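Local atomic coordinates of RedY-like protein (Hahella chejuensis, PDB entry 2JDJ), a protein that probably takes part in the biosynthesis of the red pigment prodigiosin, as a small dimeric protein of the dimeric alpha-beta barrel clan. Residues A[1-13]-A[47-61]. Numbering follows the deposited sequence.
Sequences METIIHKIRLFDV and LQANAPYHYVEVIKI. With SO4 (sulfate ion), chain C; IPA (isopropyl alcohol), chain E.
His-6 and Glu-57 meet through different first torsions: the histidine CG lies anti to its carbonyl carbon (chi1 -62°), whereas the glutamate CG is wedged between backbone N and carbonyl carbon (chi1 77°), which swings the carboxylate across to the neighbouring strand. The two groups run side by side, and His-6 ND1 donates to the anti lone pair of Glu-57 OE2 at 2.6 Å, the carboxylate turned 57° from the ring. Ile-8 CD1 touches Glu-57 CD at 3.7 Å, the two side chains crossing at about a right angle. With an alanine at Glu-57, His-6 ND1 is likely to lose its acceptor, and the imidazole would be freer to turn.

The two residues sit on strands 2-10 and 55-61, which pair antiparallel in the middle of the four-stranded sheet, until a classic beta bulge places His-54 and Tyr-55 opposite Ile-8, whose O accepts from His-54 N (2.8 Å) and Tyr-55 N (3.0 Å). On the other face, the extended Lys-7 chain lays CD over the Tyr-53 ring, 4.0 Å from its centroid, a CH-pi contact; its NZ reaches Glu-91 of its own chain and Glu-91 of the second subunit. Ile-5 CG2 meets Val-56 CG1 at 3.7 Å on this dimer-facing side. The sheet thus separates a subunit interface from a largely apolar face on which His-6 and Glu-57 form a polar pair; the same OE2 is hydrogen-bonded to a glycerol, probably from the crystallisation liquor, which may mark a small-molecule pocket.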
# COMPACT_ATOMS: atom_id res chain seq x y z
N MSE A 1 -8.83 5.41 -10.04
CA MSE A 1 -8.27 4.23 -9.32
C MSE A 1 -8.22 4.55 -7.83
O MSE A 1 -7.93 5.69 -7.44
CB MSE A 1 -6.87 3.91 -9.84
CG MSE A 1 -6.30 2.59 -9.39
SE MSE A 1 -7.08 1.08 -10.35
CE MSE A 1 -6.03 1.19 -11.92
N GLU A 2 -8.50 3.57 -7.00
CA GLU A 2 -8.39 3.74 -5.56
C GLU A 2 -7.65 2.57 -4.93
O GLU A 2 -7.53 1.51 -5.53
CB GLU A 2 -9.77 3.92 -4.94
CG GLU A 2 -10.51 5.10 -5.55
CD GLU A 2 -11.66 5.58 -4.72
OE1 GLU A 2 -11.45 5.78 -3.49
OE2 GLU A 2 -12.75 5.78 -5.30
N THR A 3 -7.13 2.81 -3.72
CA THR A 3 -6.33 1.86 -3.00
C THR A 3 -6.85 1.80 -1.59
O THR A 3 -7.14 2.83 -0.99
CB THR A 3 -4.85 2.25 -3.00
OG1 THR A 3 -4.33 2.12 -4.33
CG2 THR A 3 -4.03 1.35 -2.05
N ILE A 4 -7.01 0.58 -1.10
CA ILE A 4 -7.38 0.33 0.28
C ILE A 4 -6.25 -0.48 0.90
O ILE A 4 -5.79 -1.45 0.30
CB ILE A 4 -8.71 -0.46 0.38
CG1 ILE A 4 -9.86 0.33 -0.27
CG2 ILE A 4 -9.02 -0.80 1.85
CD1 ILE A 4 -11.11 -0.49 -0.48
N ILE A 5 -5.81 -0.06 2.08
CA ILE A 5 -4.72 -0.70 2.79
C ILE A 5 -5.21 -1.05 4.17
O ILE A 5 -5.84 -0.21 4.83
CB ILE A 5 -3.50 0.26 2.88
CG1 ILE A 5 -2.90 0.49 1.49
CG2 ILE A 5 -2.41 -0.29 3.84
CD1 ILE A 5 -1.99 1.72 1.38
N HIS A 6 -4.98 -2.29 4.61
CA HIS A 6 -5.34 -2.72 5.98
C HIS A 6 -4.11 -3.17 6.78
O HIS A 6 -3.25 -3.86 6.25
CB HIS A 6 -6.31 -3.91 5.96
CG HIS A 6 -7.62 -3.62 5.32
ND1 HIS A 6 -8.10 -4.36 4.26
CD2 HIS A 6 -8.56 -2.68 5.58
CE1 HIS A 6 -9.28 -3.89 3.89
NE2 HIS A 6 -9.59 -2.88 4.68
N LYS A 7 -4.06 -2.79 8.05
CA LYS A 7 -3.14 -3.40 8.99
C LYS A 7 -3.92 -4.59 9.50
O LYS A 7 -5.11 -4.46 9.82
CB LYS A 7 -2.82 -2.46 10.15
CG LYS A 7 -2.03 -1.22 9.74
CD LYS A 7 -1.81 -0.34 10.93
CE LYS A 7 -0.75 0.74 10.64
NZ LYS A 7 -0.77 1.71 11.81
N ILE A 8 -3.26 -5.74 9.55
CA ILE A 8 -3.90 -7.01 9.94
C ILE A 8 -3.19 -7.60 11.14
O ILE A 8 -1.98 -7.82 11.09
CB ILE A 8 -3.86 -8.02 8.77
CG1 ILE A 8 -4.75 -7.51 7.61
CG2 ILE A 8 -4.26 -9.44 9.26
CD1 ILE A 8 -4.47 -8.18 6.28
N ARG A 9 -3.92 -7.90 12.21
CA ARG A 9 -3.33 -8.51 13.38
C ARG A 9 -3.82 -9.95 13.52
O ARG A 9 -5.02 -10.18 13.54
CB ARG A 9 -3.70 -7.72 14.64
CG ARG A 9 -2.82 -7.98 15.84
CD ARG A 9 -3.35 -7.29 17.10
NE ARG A 9 -4.67 -7.80 17.46
CZ ARG A 9 -4.90 -8.83 18.28
NH1 ARG A 9 -3.91 -9.48 18.88
NH2 ARG A 9 -6.14 -9.21 18.52
N LEU A 10 -2.90 -10.91 13.63
CA LEU A 10 -3.24 -12.29 13.93
C LEU A 10 -3.64 -12.38 15.39
O LEU A 10 -3.04 -11.74 16.24
CB LEU A 10 -2.04 -13.21 13.69
CG LEU A 10 -1.41 -13.30 12.29
CD1 LEU A 10 -0.37 -14.46 12.24
CD2 LEU A 10 -2.46 -13.47 11.21
N PHE A 11 -4.67 -13.16 15.68
CA PHE A 11 -5.03 -13.45 17.06
C PHE A 11 -3.90 -14.25 17.72
O PHE A 11 -3.65 -14.16 18.92
CB PHE A 11 -6.35 -14.22 17.13
CG PHE A 11 -7.53 -13.47 16.56
CD1 PHE A 11 -7.83 -12.19 16.99
CD2 PHE A 11 -8.33 -14.06 15.60
CE1 PHE A 11 -8.91 -11.51 16.47
CE2 PHE A 11 -9.42 -13.38 15.07
CZ PHE A 11 -9.70 -12.11 15.51
N ASP A 12 -3.20 -15.04 16.92
CA ASP A 12 -2.18 -15.89 17.47
C ASP A 12 -1.09 -16.10 16.44
O ASP A 12 -1.36 -16.72 15.41
CB ASP A 12 -2.84 -17.21 17.83
CG ASP A 12 -1.86 -18.28 18.16
OD1 ASP A 12 -0.79 -17.97 18.75
OD2 ASP A 12 -2.18 -19.43 17.82
N VAL A 13 0.12 -15.61 16.71
CA VAL A 13 1.19 -15.68 15.71
C VAL A 13 1.64 -17.11 15.44
O VAL A 13 2.22 -17.37 14.40
CB VAL A 13 2.48 -14.81 16.03
CG1 VAL A 13 2.17 -13.35 15.93
CG2 VAL A 13 3.10 -15.16 17.38
N LEU A 47 6.19 -10.46 13.27
CA LEU A 47 5.63 -11.64 13.91
C LEU A 47 5.92 -11.66 15.42
O LEU A 47 5.95 -12.72 16.02
CB LEU A 47 6.06 -12.94 13.21
CG LEU A 47 5.38 -13.27 11.87
CD1 LEU A 47 5.96 -14.52 11.23
CD2 LEU A 47 3.84 -13.39 12.00
N GLN A 48 6.16 -10.49 16.02
CA GLN A 48 6.18 -10.32 17.48
C GLN A 48 4.77 -10.64 18.00
O GLN A 48 3.80 -10.13 17.48
CB GLN A 48 6.53 -8.88 17.86
CG GLN A 48 8.00 -8.48 17.63
CD GLN A 48 8.29 -7.03 18.05
OE1 GLN A 48 8.14 -6.67 19.23
NE2 GLN A 48 8.71 -6.18 17.09
N ALA A 49 4.65 -11.47 19.03
CA ALA A 49 3.31 -11.85 19.52
C ALA A 49 2.43 -10.63 19.79
O ALA A 49 1.28 -10.58 19.36
CB ALA A 49 3.39 -12.76 20.76
N ASN A 50 2.97 -9.64 20.48
CA ASN A 50 2.17 -8.50 20.92
C ASN A 50 2.22 -7.29 19.98
O ASN A 50 1.85 -6.17 20.39
CB ASN A 50 2.54 -8.11 22.36
CG ASN A 50 2.54 -9.31 23.32
OD1 ASN A 50 3.52 -9.54 24.05
ND2 ASN A 50 1.45 -10.09 23.31
N ALA A 51 2.64 -7.50 18.73
CA ALA A 51 2.64 -6.44 17.71
C ALA A 51 1.22 -5.90 17.49
O ALA A 51 0.24 -6.65 17.46
CB ALA A 51 3.23 -6.97 16.38
N PRO A 52 1.09 -4.57 17.34
CA PRO A 52 -0.22 -4.02 17.00
C PRO A 52 -0.76 -4.52 15.66
O PRO A 52 -1.97 -4.49 15.45
CB PRO A 52 0.05 -2.51 16.96
CG PRO A 52 1.53 -2.41 16.72
CD PRO A 52 2.11 -3.52 17.49
N TYR A 53 0.12 -4.96 14.77
CA TYR A 53 -0.28 -5.62 13.52
C TYR A 53 0.87 -6.45 12.98
O TYR A 53 2.03 -6.12 13.24
CB TYR A 53 -0.77 -4.63 12.46
CG TYR A 53 0.30 -3.69 11.93
CD1 TYR A 53 1.00 -3.97 10.75
CD2 TYR A 53 0.62 -2.54 12.63
CE1 TYR A 53 2.00 -3.08 10.27
CE2 TYR A 53 1.60 -1.66 12.17
CZ TYR A 53 2.28 -1.94 11.00
OH TYR A 53 3.24 -1.03 10.57
N HIS A 54 0.54 -7.52 12.25
CA HIS A 54 1.55 -8.45 11.71
C HIS A 54 1.70 -8.35 10.21
O HIS A 54 2.79 -8.60 9.66
CB HIS A 54 1.20 -9.90 12.12
CG HIS A 54 0.97 -10.03 13.59
ND1 HIS A 54 2.00 -10.07 14.50
CD2 HIS A 54 -0.17 -10.01 14.31
CE1 HIS A 54 1.51 -10.10 15.72
NE2 HIS A 54 0.19 -10.07 15.63
N TYR A 55 0.61 -7.97 9.55
CA TYR A 55 0.56 -7.97 8.08
C TYR A 55 -0.04 -6.69 7.59
O TYR A 55 -0.76 -6.01 8.32
CB TYR A 55 -0.24 -9.18 7.53
CG TYR A 55 0.43 -10.50 7.83
CD1 TYR A 55 1.38 -11.05 6.96
CD2 TYR A 55 0.14 -11.19 9.01
CE1 TYR A 55 2.00 -12.27 7.25
CE2 TYR A 55 0.77 -12.41 9.33
CZ TYR A 55 1.69 -12.93 8.45
OH TYR A 55 2.29 -14.13 8.78
N VAL A 56 0.28 -6.36 6.34
CA VAL A 56 -0.34 -5.26 5.66
C VAL A 56 -0.85 -5.78 4.33
O VAL A 56 -0.11 -6.48 3.63
CB VAL A 56 0.67 -4.12 5.36
CG1 VAL A 56 -0.05 -2.99 4.66
CG2 VAL A 56 1.32 -3.61 6.65
N GLU A 57 -2.08 -5.45 3.97
CA GLU A 57 -2.54 -5.78 2.62
C GLU A 57 -2.82 -4.49 1.84
O GLU A 57 -3.26 -3.50 2.42
CB GLU A 57 -3.74 -6.72 2.64
CG GLU A 57 -5.09 -6.10 2.99
CD GLU A 57 -6.21 -7.14 3.20
OE1 GLU A 57 -6.02 -8.35 2.93
OE2 GLU A 57 -7.29 -6.74 3.66
N VAL A 58 -2.52 -4.54 0.54
CA VAL A 58 -2.69 -3.43 -0.38
C VAL A 58 -3.68 -3.87 -1.47
O VAL A 58 -3.41 -4.81 -2.22
CB VAL A 58 -1.34 -2.98 -1.00
CG1 VAL A 58 -1.52 -1.72 -1.87
CG2 VAL A 58 -0.30 -2.72 0.10
N ILE A 59 -4.83 -3.20 -1.54
CA ILE A 59 -5.84 -3.55 -2.53
C ILE A 59 -6.02 -2.37 -3.47
O ILE A 59 -6.45 -1.29 -3.04
CB ILE A 59 -7.23 -3.84 -1.90
CG1 ILE A 59 -7.11 -4.66 -0.61
CG2 ILE A 59 -8.13 -4.51 -2.93
CD1 ILE A 59 -8.37 -4.65 0.24
N LYS A 60 -5.67 -2.58 -4.73
CA LYS A 60 -5.91 -1.57 -5.77
C LYS A 60 -7.22 -1.92 -6.48
O LYS A 60 -7.39 -3.05 -6.96
CB LYS A 60 -4.72 -1.51 -6.75
CG LYS A 60 -4.86 -0.42 -7.81
CD LYS A 60 -3.62 -0.28 -8.70
CE LYS A 60 -2.76 0.91 -8.29
NZ LYS A 60 -1.69 1.21 -9.28
N ILE A 61 -8.14 -0.96 -6.52
CA ILE A 61 -9.49 -1.17 -7.08
C ILE A 61 -9.86 -0.11 -8.11
O ILE A 61 -9.34 1.01 -8.10
CB ILE A 61 -10.60 -1.18 -6.00
CG1 ILE A 61 -10.53 0.09 -5.13
CG2 ILE A 61 -10.54 -2.48 -5.14
CD1 ILE A 61 -11.63 0.19 -4.07
S SO4 C . 8.29 -11.94 20.52
O1 SO4 C . 7.05 -12.58 20.08
O2 SO4 C . 8.76 -12.66 21.70
O3 SO4 C . 9.29 -11.94 19.43
O4 SO4 C . 8.07 -10.54 20.90
C1 IPA E . 6.80 -17.82 13.04
C2 IPA E . 5.63 -17.72 14.02
C3 IPA E . 6.10 -17.97 15.45
O2 IPA E . 4.67 -18.68 13.66
O HOH W 1 -0.67 -8.88 18.63
O HOH W 2 -1.40 -11.95 18.67